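Side-chain contacts in acetyl-CoA acetyltransferase (Bacillus anthracis, PDB 3SS6), which probably catalyses the reversible thiolase reaction that condenses two acetyl-CoA molecules into acetoacetyl-CoA and free coenzyme A: residues G44-E47 against P48-D52; I98-A101 against A102-I105. One frame throughout, in Å; residues are numbered along the deposited sequence.

Both contacts belong to the N-terminal thiolase domain and lie on the same side of the chain's centre, contact 1 coming first along the sequence. The centres of contact 1 and contact 2 are about 16 Å apart and the nearest atoms of the two contacts about 6 Å apart, so they do not touch. Contact 1 is the turn that leads from helix 29-43 into strand 53-57; contact 2 is two consecutive turns of helix 93-107, buried here, which precedes strand 112-120. Strands 53-57 and 112-120 are neighbouring parallel strands. The loop before strand 112-120 links the two contacts, because Ser110 meets Asp52 of contact 1 and Gln104 of contact 2. Contact 1 thus shapes a partly exposed connection, contact 2 the interior and the subunit interface.

Contact 1 (G44-E47 against P48-D52); sequences GGVE and PHEVD
Glu47 and Glu50 meet across a short 3-10 turn, 48-50, in which Glu50 N gives its hydrogen to Glu47 O at 2.8 Å, from above the carbonyl plane. The reverse link is made by a side chain: Glu47 N points at Glu50 OE2, again 2.8 Å away and almost straight at 174°, and reaches that oxygen on its anti side. With CG set beside its own backbone N and the chain beyond it extended (chi2 180°), Glu50 is long enough to reach back over the turn. Its other oxygen, OE1, forms a salt bridge with Lys269, so the two bonds together fix the rotation of the carboxylate and probably favour its charged form. Proline suits position 48, where the turn starts and no N-H is needed. His49 swings back through chi1 75°, laying its ND1 3.6 Å from Glu47 CB, in an oblique approach. On the inner side, Val46 sets its CB 3.9 Å from Glu50 OE2, and its CG2 lies 4.3 Å from Val51 CG2. Val46 packs on Val112 and Val51 on Val114 of strand 112-120, a setting that suits branched apolar side chains. Earlier, Gly45 takes a positive phi that would press a CB against the carbonyl O of Gly44, and the chain can leave helix 29-43 there. Glu50, at N3, receives the N-H of the N-cap Glu47: the side-chain half of a capping box, not the full box, since Glu47 answers through its backbone O, on a helix-to-strand connection of the thiolase N-terminal domain.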
loop_
_atom_site.group_PDB
_atom_site.type_symbol
_atom_site.label_atom_id
_atom_site.label_comp_id
_atom_site.label_asym_id
_atom_site.label_seq_id
_atom_site.Cartn_x
_atom_site.Cartn_y
_atom_site.Cartn_z
ATOM N N GLY A 44 -39.427 0.500 19.646
ATOM C CA GLY A 44 -39.349 1.701 20.457
ATOM C C GLY A 44 -40.594 2.561 20.501
ATOM O O GLY A 44 -40.606 3.579 21.178
ATOM N N GLY A 45 -41.635 2.160 19.778
ATOM C CA GLY A 45 -42.912 2.849 19.855
ATOM C C GLY A 45 -43.033 4.063 18.953
ATOM O O GLY A 45 -43.935 4.893 19.127
ATOM N N VAL A 46 -42.129 4.159 17.982
ATOM C CA VAL A 46 -42.119 5.271 17.035
ATOM C C VAL A 46 -41.941 4.774 15.610
ATOM O O VAL A 46 -41.344 3.726 15.378
ATOM C CB VAL A 46 -40.962 6.267 17.326
ATOM C CG1 VAL A 46 -41.248 7.069 18.575
ATOM C CG2 VAL A 46 -39.622 5.527 17.429
ATOM N N GLU A 47 -42.460 5.532 14.652
ATOM C CA GLU A 47 -42.124 5.286 13.258
ATOM C C GLU A 47 -40.831 6.025 12.929
ATOM O O GLU A 47 -40.495 7.029 13.570
ATOM C CB GLU A 47 -43.251 5.766 12.340
ATOM C CG GLU A 47 -44.534 4.979 12.492
ATOM C CD GLU A 47 -44.335 3.499 12.212
ATOM O OE1 GLU A 47 -43.961 3.151 11.071
ATOM O OE2 GLU A 47 -44.553 2.684 13.137
ATOM N N PRO A 48 -40.101 5.539 11.923
ATOM C CA PRO A 48 -38.843 6.194 11.548
ATOM C C PRO A 48 -38.965 7.707 11.360
ATOM O O PRO A 48 -38.060 8.437 11.775
ATOM C CB PRO A 48 -38.481 5.500 10.232
ATOM C CG PRO A 48 -39.013 4.113 10.411
ATOM C CD PRO A 48 -40.333 4.313 11.135
ATOM N N HIS A 49 -40.054 8.181 10.763
ATOM C CA HIS A 49 -40.178 9.612 10.500
ATOM C C HIS A 49 -40.251 10.431 11.795
ATOM O O HIS A 49 -40.008 11.642 11.788
ATOM C CB HIS A 49 -41.382 9.906 9.596
ATOM C CG HIS A 49 -42.701 9.795 10.291
ATOM N ND1 HIS A 49 -43.485 8.663 10.227
ATOM C CD2 HIS A 49 -43.376 10.678 11.062
ATOM C CE1 HIS A 49 -44.586 8.853 10.933
ATOM N NE2 HIS A 49 -44.543 10.067 11.450
ATOM N N GLU A 50 -40.560 9.767 12.907
ATOM C CA GLU A 50 -40.670 10.451 14.192
ATOM C C GLU A 50 -39.319 10.585 14.881
ATOM O O GLU A 50 -39.195 11.287 15.896
ATOM C CB GLU A 50 -41.612 9.707 15.121
ATOM C CG GLU A 50 -43.028 9.696 14.639
ATOM C CD GLU A 50 -43.914 8.942 15.588
ATOM O OE1 GLU A 50 -44.431 9.584 16.524
ATOM O OE2 GLU A 50 -44.068 7.715 15.413
ATOM N N VAL A 51 -38.310 9.907 14.341
ATOM C CA VAL A 51 -36.964 9.994 14.910
ATOM C C VAL A 51 -36.299 11.303 14.513
ATOM O O VAL A 51 -36.156 11.602 13.326
ATOM C CB VAL A 51 -36.084 8.819 14.454
ATOM C CG1 VAL A 51 -34.675 8.966 15.021
ATOM C CG2 VAL A 51 -36.722 7.489 14.887
ATOM N N ASP A 52 -35.882 12.083 15.504
ATOM C CA ASP A 52 -35.288 13.390 15.230
ATOM C C ASP A 52 -33.787 13.325 14.890
ATOM O O ASP A 52 -33.271 14.170 14.154
ATOM C CB ASP A 52 -35.554 14.325 16.413
ATOM C CG ASP A 52 -37.043 14.611 16.594
ATOM O OD1 ASP A 52 -37.709 14.944 15.590
ATOM O OD2 ASP A 52 -37.570 14.471 17.719
#

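Contact 2 (I98-A101 against A102-I105); sequences IMSA and AMQI. With K (potassium ion), chain F.
Ser100 OG, with Met103 CE lying 3.9 Å away, is held by a potassium ion at 2.9 Å and by a hydrogen bond with Gln96 NE2, one turn earlier. The same ion is bound by Tyr85 and, from the second subunit, by Tyr85 and Ser100. A small hydroxyl side chain suits a site where Ser100 of both subunits reaches one ion. Chi1 of -71° turns OG to the side of its own backbone N, where it meets both Gln96 NE2 and the ion. Met103 runs extended to its sulfur and then bends (chi3 -67°), bringing the methyl back beside Ser100; its flexible chain also packs on Tyr280 and on Leu107 of the second subunit. Behind these groups the backbone is regular helix: Ala102 N bonds Ile98 O at 2.9 Å, and Ile105 N bonds Ala101 O at 3.0 Å. Gln104 buries its amide, but OE1 is satisfied by Ser110 and NE2 by Glu53. The methyl of Ala101 allows close packing on Val113 and Ala115 of strand 112-120; Ile98 also meets strand 252-262, and with Met99 reaches strands 275-284 and 385-393. Strands from both halves of the chain thus pack on this helix, as in the layered thiolase fold, whose central helices lie between sheet layers. Cys91, oxidised here to S-hydroxycysteine, lies just before helix 93-107, consistent with the place of the reactive cysteine in thiolases.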
loop_
_atom_site.group_PDB
_atom_site.type_symbol
_atom_site.label_atom_id
_atom_site.label_comp_id
_atom_site.label_asym_id
_atom_site.label_seq_id
_atom_site.Cartn_x
_atom_site.Cartn_y
_atom_site.Cartn_z
ATOM N N ILE A 98 -25.326 8.058 23.921
ATOM C CA ILE A 98 -26.548 8.028 24.717
ATOM C C ILE A 98 -26.682 9.305 25.544
ATOM O O ILE A 98 -27.775 9.849 25.676
ATOM C CB ILE A 98 -26.569 6.793 25.628
ATOM C CG1 ILE A 98 -26.686 5.534 24.759
ATOM C CG2 ILE A 98 -27.707 6.896 26.657
ATOM C CD1 ILE A 98 -26.312 4.246 25.491
ATOM N N MET A 99 -25.574 9.779 26.113
ATOM C CA MET A 99 -25.592 11.012 26.901
ATOM C C MET A 99 -25.949 12.233 26.053
ATOM O O MET A 99 -26.722 13.094 26.486
ATOM C CB MET A 99 -24.245 11.219 27.609
ATOM C CG MET A 99 -23.990 10.133 28.649
ATOM S SD MET A 99 -22.234 9.857 28.955
ATOM C CE MET A 99 -21.699 11.512 29.402
ATOM N N SER A 100 -25.395 12.285 24.848
ATOM C CA SER A 100 -25.668 13.378 23.934
ATOM C C SER A 100 -27.133 13.354 23.488
ATOM O O SER A 100 -27.764 14.412 23.351
ATOM C CB SER A 100 -24.718 13.318 22.740
ATOM O OG SER A 100 -23.396 13.658 23.143
ATOM N N ALA A 101 -27.676 12.156 23.292
ATOM C CA ALA A 101 -29.101 12.020 22.991
ATOM C C ALA A 101 -29.926 12.549 24.161
ATOM O O ALA A 101 -30.913 13.291 23.977
ATOM C CB ALA A 101 -29.456 10.551 22.718
ATOM N N ALA A 102 -29.525 12.176 25.374
ATOM C CA ALA A 102 -30.248 12.647 26.551
ATOM C C ALA A 102 -30.214 14.174 26.635
ATOM O O ALA A 102 -31.230 14.811 26.955
ATOM C CB ALA A 102 -29.676 12.018 27.817
ATOM N N MET A 103 -29.064 14.769 26.331
ATOM C CA MET A 103 -28.963 16.226 26.359
ATOM C C MET A 103 -29.947 16.864 25.391
ATOM O O MET A 103 -30.637 17.814 25.749
ATOM C CB MET A 103 -27.541 16.705 26.040
ATOM C CG MET A 103 -26.514 16.288 27.082
ATOM S SD MET A 103 -24.959 17.224 26.982
ATOM C CE MET A 103 -24.306 16.677 25.403
ATOM N N GLN A 104 -30.000 16.358 24.162
ATOM C CA GLN A 104 -30.930 16.905 23.179
ATOM C C GLN A 104 -32.368 16.793 23.673
ATOM O O GLN A 104 -33.164 17.711 23.505
ATOM C CB GLN A 104 -30.799 16.193 21.832
ATOM C CG GLN A 104 -29.494 16.492 21.114
ATOM C CD GLN A 104 -29.515 16.060 19.656
ATOM O OE1 GLN A 104 -30.441 15.381 19.207
ATOM N NE2 GLN A 104 -28.490 16.448 18.917
ATOM N N ILE A 105 -32.704 15.661 24.280
ATOM C CA ILE A 105 -34.072 15.458 24.758
ATOM C C ILE A 105 -34.376 16.343 25.959
ATOM O O ILE A 105 -35.444 16.954 26.033
ATOM C CB ILE A 105 -34.329 13.977 25.075
ATOM C CG1 ILE A 105 -34.236 13.162 23.775
ATOM C CG2 ILE A 105 -35.688 13.798 25.789
ATOM C CD1 ILE A 105 -34.112 11.652 23.990
HETATM K K K F . -23.087 16.179 21.653
#